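Local atomic coordinates of uncharacterized protein (Streptococcus pneumoniae, PDB entry 3LFT), a protein that probably serves as the substrate-binding component of an ABC transporter and holds a bound L-tryptophan in its ligand pocket. Residues M246-Q249 and V250-A254; Q48-V51 and A52-K56; G26-E30 and G31-D35; Q121-E124 and L125-L129. One frame throughout, in Å; residues are numbered along the deposited sequence.

In the fold
All four contacts are local ones, made along a helix or at its end, and they fall in three places of a protein whose two parallel sheets, of six and four strands, are flanked by helices. Contacts 1 and 3 are neighbours, their centres about 13 Å apart: Val-248 packs on Leu-27 and on the ring of Tyr-32, and Lys-252 NZ lies 3.2 Å from Tyr-32 OH, a probable hydrogen bond. Contact 2 stands apart, its centre about 25 Å from that of contact 1. The centre of contact 4 is about 39 Å from that of contact 1, across the chain's centre. The side chains of Gln-48 and Gln-122 each come within about 10 Å of the bound tryptophan, Met-246 within about 14 Å.

Contact 1. Residues M246-Q249 and V250-A254; sequences MIVQ and VLKGA
Lys-252 lies alongside Val-248, one turn earlier, where helix 236-251 runs out, and both side chains point the same way. The CB of Lys-252 is 3.4 Å from Val-248 O, and CG stays beside that oxygen because it is anti to the carbonyl carbon of Lys-252 (chi1 -66°). CD then moves on to the methyl CG1 of Val-248, and CE of Lys-252 is 3.7 Å from Val-248 CG1. The chain bends at its last torsion, and NZ is hydrogen-bonded to Tyr-32 OH. A lysine suits the place: its methylenes pack on valine while its ammonium reaches a polar partner.

One residue earlier, Ile-247 and Leu-251 also lie side by side, with CG2 of the first 4.0 Å from CD1 of the second. Beneath them the backbone keeps helical bonds up to Lys-252 N, which donates to Val-248 O. The helix then closes in a Schellman motif: Ala-254 N donates to Gln-249 O at 2.9 Å, Gly-253 N to Val-250 O. Gly-253 has a phi of 118°, at which a CB would press on the preceding carbonyl oxygen, and the CB of Ala-254 folds back to 3.3 Å from Gln-249 O.

Ile-247, Val-250 and Leu-251 pack on Leu-65 of strand 65-69, Met-246, a selenomethionine, on strand 110-115, and Val-248 on Leu-27 of helix 14-29.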
# COMPACT_ATOMS: atom_id res chain seq x y z
N MSE A 246 -9.09 7.65 13.68
CA MSE A 246 -9.96 8.50 12.85
C MSE A 246 -11.38 7.94 12.79
O MSE A 246 -12.32 8.73 12.78
CB MSE A 246 -9.39 8.69 11.44
CG MSE A 246 -8.07 9.45 11.48
SE MSE A 246 -7.44 9.94 9.72
CE MSE A 246 -8.67 11.41 9.39
N ILE A 247 -11.53 6.62 12.78
CA ILE A 247 -12.87 6.04 12.83
C ILE A 247 -13.57 6.53 14.10
O ILE A 247 -14.74 6.93 14.05
CB ILE A 247 -12.78 4.51 12.85
CG1 ILE A 247 -12.32 4.00 11.48
CG2 ILE A 247 -14.12 3.89 13.20
CD1 ILE A 247 -11.87 2.53 11.51
N VAL A 248 -12.87 6.51 15.23
CA VAL A 248 -13.46 6.96 16.48
C VAL A 248 -13.82 8.43 16.41
O VAL A 248 -14.90 8.84 16.87
CB VAL A 248 -12.53 6.65 17.66
CG1 VAL A 248 -13.01 7.32 18.95
CG2 VAL A 248 -12.44 5.13 17.85
N GLN A 249 -12.93 9.25 15.84
CA GLN A 249 -13.23 10.68 15.71
C GLN A 249 -14.55 10.89 14.96
O GLN A 249 -15.35 11.77 15.33
CB GLN A 249 -12.13 11.38 14.93
CG GLN A 249 -10.92 11.82 15.66
CD GLN A 249 -10.07 12.66 14.72
OE1 GLN A 249 -10.29 13.88 14.55
NE2 GLN A 249 -9.16 12.01 14.04
N VAL A 250 -14.77 10.12 13.89
CA VAL A 250 -15.97 10.24 13.08
C VAL A 250 -17.19 9.69 13.81
O VAL A 250 -18.24 10.32 13.79
CB VAL A 250 -15.77 9.68 11.65
CG1 VAL A 250 -17.08 9.73 10.86
CG2 VAL A 250 -14.68 10.47 10.92
N LEU A 251 -17.04 8.56 14.51
CA LEU A 251 -18.15 8.05 15.33
C LEU A 251 -18.61 9.12 16.31
O LEU A 251 -19.82 9.27 16.55
CB LEU A 251 -17.78 6.77 16.06
CG LEU A 251 -17.56 5.55 15.18
CD1 LEU A 251 -16.99 4.40 16.00
CD2 LEU A 251 -18.83 5.14 14.45
N LYS A 252 -17.63 9.84 16.87
CA LYS A 252 -17.88 10.89 17.87
C LYS A 252 -18.31 12.22 17.25
O LYS A 252 -18.54 13.20 17.98
CB LYS A 252 -16.66 11.09 18.77
CG LYS A 252 -16.37 9.90 19.65
CD LYS A 252 -15.18 10.17 20.57
CE LYS A 252 -14.99 9.01 21.56
NZ LYS A 252 -16.20 8.76 22.40
N GLY A 253 -18.47 12.24 15.93
CA GLY A 253 -19.11 13.41 15.29
C GLY A 253 -18.29 14.21 14.30
O GLY A 253 -18.80 15.16 13.70
N ALA A 254 -17.00 13.89 14.13
CA ALA A 254 -16.20 14.64 13.15
C ALA A 254 -16.83 14.50 11.77
O ALA A 254 -17.32 13.41 11.42
CB ALA A 254 -14.75 14.13 13.11

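Contact 2. Residues Q48-V51 and A52-K56; sequences QSKV and ATMSK
Val-51 and Ser-55 make a side-chain-to-backbone contact across one turn near the start of helix 48-58, in the part of the protein built on the six-stranded parallel sheet. Val-51 O receives two hydrogen bonds from the same residue: Ser-55 N donates at 2.9 Å, and the hydroxyl Ser-55 OG donates at 2.8 Å. The two donors reach the oxygen from opposite faces of its carbonyl plane, each tilted about 30° from it. With OG anti to its own carbonyl carbon (chi1 -67°), the serine turns its hydroxyl back along the helix onto that acceptor. This is why a small polar residue can be buried here: its hydroxyl is satisfied within its own helix, and there is little bulk to accommodate. The methyl CG1 of Val-51 lies beside the hydroxyl, 4.0 Å from Ser-55 OG, and adds an apolar flank.

Met-54, a selenomethionine, begins its side chain against the preceding carbonyl, that of Lys-50. The CB of Met-54 is 3.1 Å from Lys-50 O, the same oxygen that accepts from Met-54 N, and the extended chain then carries SE past the CB of Lys-50 at 4.3 Å. Flexible and apolar, it fits a partly exposed flank beside the aliphatic root of a lysine. Ala-52 N and Thr-53 N continue the helical bonding to Gln-48 O and Ser-49 O.

At the helix start, Asp-47 OD1 accepts from Ser-49 N. The inner flank rests on two elements: Ser-55 touches Leu-77 and Ala-80 of helix 71-80, and both Met-54 and Ser-55 meet Leu-8 of strand 3-9.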
# COMPACT_ATOMS: atom_id res chain seq x y z
N GLN A 48 -12.93 -7.08 -8.51
CA GLN A 48 -13.75 -5.86 -8.63
C GLN A 48 -15.25 -6.14 -8.59
O GLN A 48 -16.03 -5.27 -8.17
CB GLN A 48 -13.42 -5.06 -9.89
CG GLN A 48 -12.14 -4.26 -9.75
CD GLN A 48 -12.19 -3.18 -8.68
OE1 GLN A 48 -13.20 -2.48 -8.48
NE2 GLN A 48 -11.07 -3.02 -7.99
N SER A 49 -15.66 -7.33 -9.03
CA SER A 49 -17.07 -7.69 -8.93
C SER A 49 -17.50 -7.76 -7.48
O SER A 49 -18.57 -7.25 -7.11
CB SER A 49 -17.35 -9.01 -9.65
OG SER A 49 -17.13 -8.85 -11.04
N LYS A 50 -16.66 -8.36 -6.64
CA LYS A 50 -16.93 -8.45 -5.22
C LYS A 50 -16.86 -7.07 -4.58
O LYS A 50 -17.62 -6.75 -3.67
CB LYS A 50 -15.98 -9.44 -4.54
CG LYS A 50 -16.23 -10.88 -4.99
CD LYS A 50 -15.33 -11.87 -4.25
CE LYS A 50 -15.30 -13.24 -4.92
NZ LYS A 50 -16.62 -13.92 -4.86
N VAL A 51 -15.94 -6.22 -5.04
CA VAL A 51 -15.89 -4.85 -4.53
C VAL A 51 -17.25 -4.19 -4.71
O VAL A 51 -17.78 -3.58 -3.79
CB VAL A 51 -14.79 -4.01 -5.18
CG1 VAL A 51 -14.89 -2.55 -4.75
CG2 VAL A 51 -13.44 -4.56 -4.81
N ALA A 52 -17.82 -4.31 -5.91
CA ALA A 52 -19.11 -3.65 -6.17
C ALA A 52 -20.23 -4.25 -5.32
O ALA A 52 -21.00 -3.51 -4.70
CB ALA A 52 -19.45 -3.73 -7.67
N THR A 53 -20.33 -5.57 -5.28
CA THR A 53 -21.42 -6.20 -4.56
C THR A 53 -21.31 -5.97 -3.05
O THR A 53 -22.29 -5.62 -2.38
CB THR A 53 -21.48 -7.68 -4.93
OG1 THR A 53 -21.83 -7.77 -6.33
CG2 THR A 53 -22.52 -8.41 -4.12
N MSE A 54 -20.10 -6.12 -2.52
CA MSE A 54 -19.89 -5.94 -1.09
C MSE A 54 -20.05 -4.49 -0.68
O MSE A 54 -20.63 -4.22 0.37
CB MSE A 54 -18.53 -6.48 -0.67
CG MSE A 54 -18.47 -7.99 -0.83
SE MSE A 54 -16.71 -8.71 -0.41
CE MSE A 54 -17.16 -10.57 -0.46
N SER A 55 -19.56 -3.56 -1.49
CA SER A 55 -19.75 -2.14 -1.18
C SER A 55 -21.23 -1.79 -1.11
O SER A 55 -21.67 -1.08 -0.19
CB SER A 55 -19.08 -1.24 -2.20
OG SER A 55 -17.66 -1.35 -2.16
N LYS A 56 -22.01 -2.30 -2.06
CA LYS A 56 -23.43 -2.02 -2.08
C LYS A 56 -24.09 -2.51 -0.79
O LYS A 56 -24.90 -1.79 -0.20
CB LYS A 56 -24.05 -2.66 -3.33
CG LYS A 56 -25.53 -2.38 -3.55
CD LYS A 56 -25.97 -2.98 -4.88
CE LYS A 56 -27.32 -2.50 -5.32
NZ LYS A 56 -27.65 -3.26 -6.54

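Contact 3. Residues G26-E30 and G31-D35; sequences GLAEE and GYKDD
Tyr-32 N donates to Leu-27 O at 2.9 Å, while Gly-31 N donates to Ala-28 O at the same length. Neither bond follows a carbonyl lone pair. The amide of Tyr-32 stands 40° out of the plane of its acceptor, and that of Gly-31 67° out, because the chain is curling back over the last turn instead of continuing the spiral. Further out, Lys-33 NZ makes a weak hydrogen bond, part of a salt bridge, to Asp-34 OD2 at 3.3 Å. Glu-29 and Glu-30 have their carboxylates salt-bridged to Lys-245 of helix 236-251.

The two backbone bonds and the positive phi of Gly-31 define a Schellman motif, which ends helix 14-29 before the chain goes on to strand 37-43. Glycine suits this position because a CB there would collide with Glu-30 O. Tyr-32, which comes next, is the centre of an inverse gamma turn.

Packing follows the reversal. The side chains of Leu-27 and Tyr-32 cross at about a right angle, with Leu-27 CB 4.1 Å from Tyr-32 CB. Leu-27 O lies at the edge of the tyrosine ring, near its plane. CD2 of Tyr-32 is 3.5 Å from Glu-30 O and also approaches the CB of Glu-30. Tyrosine combines a flat apolar body with a hydroxyl that finds its partner at the end of helix 236-251. In Lys-33, CG sits between the backbone N and the carbonyl carbon (chi1 52°), and the chain then lays CD on the methyl of Ala-28, with Lys-33 CB 4.1 Å from Ala-28 CB; alanine is small enough to let the lysine chain pass while its charged end goes on to Asp-34.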
# COMPACT_ATOMS: atom_id res chain seq x y z
N GLY A 26 -6.48 0.19 17.44
CA GLY A 26 -6.76 1.62 17.67
C GLY A 26 -8.16 1.83 18.20
O GLY A 26 -8.39 2.62 19.11
N LEU A 27 -9.13 1.10 17.63
CA LEU A 27 -10.49 1.07 18.18
C LEU A 27 -10.53 0.64 19.64
O LEU A 27 -11.17 1.27 20.47
CB LEU A 27 -11.39 0.13 17.39
CG LEU A 27 -11.74 0.60 15.98
CD1 LEU A 27 -12.35 -0.54 15.20
CD2 LEU A 27 -12.68 1.78 16.06
N ALA A 28 -9.84 -0.45 19.95
CA ALA A 28 -9.86 -1.00 21.30
C ALA A 28 -9.25 -0.03 22.31
O ALA A 28 -9.76 0.10 23.44
CB ALA A 28 -9.13 -2.33 21.32
N GLU A 29 -8.20 0.68 21.92
CA GLU A 29 -7.54 1.65 22.80
C GLU A 29 -8.51 2.76 23.23
O GLU A 29 -8.39 3.32 24.32
CB GLU A 29 -6.30 2.22 22.10
CG GLU A 29 -5.44 3.18 22.90
CD GLU A 29 -4.33 3.79 22.05
OE1 GLU A 29 -3.79 4.83 22.44
OE2 GLU A 29 -4.00 3.22 20.99
N GLU A 30 -9.47 3.06 22.36
CA GLU A 30 -10.48 4.09 22.62
C GLU A 30 -11.75 3.54 23.27
O GLU A 30 -12.70 4.29 23.50
CB GLU A 30 -10.83 4.83 21.31
CG GLU A 30 -9.66 5.56 20.64
CD GLU A 30 -9.01 6.57 21.57
OE1 GLU A 30 -9.72 7.20 22.38
OE2 GLU A 30 -7.78 6.72 21.47
N GLY A 31 -11.76 2.25 23.57
CA GLY A 31 -12.92 1.61 24.21
C GLY A 31 -13.88 0.90 23.28
O GLY A 31 -14.86 0.29 23.73
N TYR A 32 -13.61 0.98 21.98
CA TYR A 32 -14.49 0.36 20.99
C TYR A 32 -14.04 -1.08 20.75
O TYR A 32 -13.26 -1.38 19.85
CB TYR A 32 -14.56 1.21 19.72
CG TYR A 32 -15.22 2.56 19.94
CD1 TYR A 32 -16.55 2.78 19.60
CD2 TYR A 32 -14.51 3.61 20.53
CE1 TYR A 32 -17.15 4.03 19.81
CE2 TYR A 32 -15.09 4.85 20.75
CZ TYR A 32 -16.41 5.06 20.39
OH TYR A 32 -16.99 6.29 20.61
N LYS A 33 -14.50 -1.96 21.63
CA LYS A 33 -14.18 -3.39 21.56
C LYS A 33 -15.31 -4.18 22.20
O LYS A 33 -16.16 -3.61 22.89
CB LYS A 33 -12.85 -3.69 22.26
CG LYS A 33 -12.75 -3.15 23.68
CD LYS A 33 -11.48 -3.59 24.41
CE LYS A 33 -11.65 -4.94 25.11
NZ LYS A 33 -11.24 -6.09 24.25
N ASP A 34 -15.32 -5.50 21.98
CA ASP A 34 -16.34 -6.39 22.55
C ASP A 34 -17.75 -5.87 22.26
O ASP A 34 -18.09 -5.61 21.10
CB ASP A 34 -16.10 -6.62 24.06
CG ASP A 34 -14.76 -7.28 24.36
OD1 ASP A 34 -14.27 -8.07 23.52
OD2 ASP A 34 -14.21 -7.03 25.45
N ASP A 35 -18.56 -5.69 23.31
CA ASP A 35 -19.95 -5.28 23.16
C ASP A 35 -20.14 -3.81 22.72
O ASP A 35 -21.26 -3.41 22.38
CB ASP A 35 -20.75 -5.57 24.44

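Contact 4. Residues Q121-E124 and L125-L129; sequences QQVE and LIKAL
Helix 119-129 has one flank turned to the protein interior, and on it the side chain of Ile-126 lies against the backbone carbonyl of Gln-122, one turn earlier. CG1 of Ile-126 lies 3.3 Å from Gln-122 O and its CD1 3.6 Å, since CG1 is anti to the carbonyl carbon (chi1 -66°) and runs back along the helix. The same oxygen accepts from Ile-126 N at 2.9 Å. Branched and apolar, isoleucine can cover this backbone oxygen and still present its surface to Phe-154 and Tyr-217. Gln-122 is buried too, but its amide is well provided for: OE1 accepts from Trp-191 NE1, and NE2 donates to Asn-117 OD1 and Val-232 O.

Lys-127 turns the same way over the next carbonyl, its CG 3.3 Å from Val-123 O and 4.4 Å from the methyl CG1 of Val-123. Bends at its second and third torsions then lead NZ to Ala-161 O, so an exposed lysine ties the helix to the loop after helix 145-160. Lys-127 N gives Val-123 O a straight bond of 3.0 Å, with an N-H...O angle of 168°. Leu-125 sets its CB 3.5 Å from Gln-121 O and packs on Val-232. Ala-128, with just a methyl, rests its CB 3.5 Å from Glu-124 O.

Regular i to i+4 bonding, with apolar residues and a fully engaged glutamine inside and charged residues outside, is the pattern of an amphipathic alpha-helix.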
# COMPACT_ATOMS: atom_id res chain seq x y z
N GLN A 121 13.68 8.49 -1.38
CA GLN A 121 14.48 7.63 -0.51
C GLN A 121 14.74 6.26 -1.12
O GLN A 121 15.82 5.69 -0.94
CB GLN A 121 13.86 7.47 0.87
CG GLN A 121 13.99 8.68 1.78
CD GLN A 121 13.23 8.44 3.06
OE1 GLN A 121 12.06 8.81 3.17
NE2 GLN A 121 13.87 7.76 4.02
N GLN A 122 13.77 5.72 -1.86
CA GLN A 122 13.99 4.45 -2.54
C GLN A 122 15.05 4.58 -3.62
O GLN A 122 15.91 3.71 -3.74
CB GLN A 122 12.68 3.93 -3.11
CG GLN A 122 11.73 3.47 -2.02
CD GLN A 122 10.34 3.15 -2.51
OE1 GLN A 122 10.01 3.37 -3.68
NE2 GLN A 122 9.50 2.66 -1.61
N VAL A 123 14.97 5.66 -4.40
CA VAL A 123 16.02 5.90 -5.41
C VAL A 123 17.39 6.01 -4.75
O VAL A 123 18.35 5.40 -5.22
CB VAL A 123 15.68 7.13 -6.29
CG1 VAL A 123 16.88 7.55 -7.11
CG2 VAL A 123 14.51 6.80 -7.20
N GLU A 124 17.48 6.77 -3.66
CA GLU A 124 18.75 6.92 -2.95
C GLU A 124 19.27 5.56 -2.47
O GLU A 124 20.46 5.28 -2.56
CB GLU A 124 18.65 7.95 -1.81
CG GLU A 124 18.51 9.39 -2.30
CD GLU A 124 17.93 10.38 -1.28
OE1 GLU A 124 17.32 9.97 -0.26
OE2 GLU A 124 18.06 11.60 -1.52
N LEU A 125 18.38 4.70 -1.98
CA LEU A 125 18.77 3.37 -1.50
C LEU A 125 19.29 2.50 -2.64
O LEU A 125 20.30 1.79 -2.50
CB LEU A 125 17.60 2.69 -0.80
CG LEU A 125 17.90 1.31 -0.17
CD1 LEU A 125 18.99 1.33 0.89
CD2 LEU A 125 16.59 0.74 0.41
N ILE A 126 18.60 2.54 -3.78
CA ILE A 126 19.05 1.80 -4.95
C ILE A 126 20.46 2.22 -5.38
O ILE A 126 21.31 1.37 -5.66
CB ILE A 126 18.06 1.93 -6.12
CG1 ILE A 126 16.72 1.26 -5.75
CG2 ILE A 126 18.65 1.31 -7.41
CD1 ILE A 126 15.55 1.63 -6.68
N LYS A 127 20.69 3.53 -5.44
CA LYS A 127 22.00 4.08 -5.80
C LYS A 127 23.09 3.67 -4.81
O LYS A 127 24.23 3.43 -5.22
CB LYS A 127 21.93 5.61 -5.86
CG LYS A 127 21.06 6.17 -6.96
CD LYS A 127 21.65 6.00 -8.36
CE LYS A 127 22.91 6.82 -8.54
NZ LYS A 127 23.23 6.91 -9.99
N ALA A 128 22.74 3.59 -3.52
CA ALA A 128 23.73 3.26 -2.49
C ALA A 128 24.01 1.77 -2.40
O ALA A 128 25.16 1.35 -2.25
CB ALA A 128 23.26 3.79 -1.15
N LEU A 129 22.95 0.97 -2.50
CA LEU A 129 23.06 -0.46 -2.24
C LEU A 129 23.48 -1.27 -3.47
O LEU A 129 24.21 -2.25 -3.35
CB LEU A 129 21.72 -0.97 -1.66
CG LEU A 129 21.64 -2.41 -1.17
CD1 LEU A 129 22.66 -2.71 -0.09
CD2 LEU A 129 20.23 -2.67 -0.65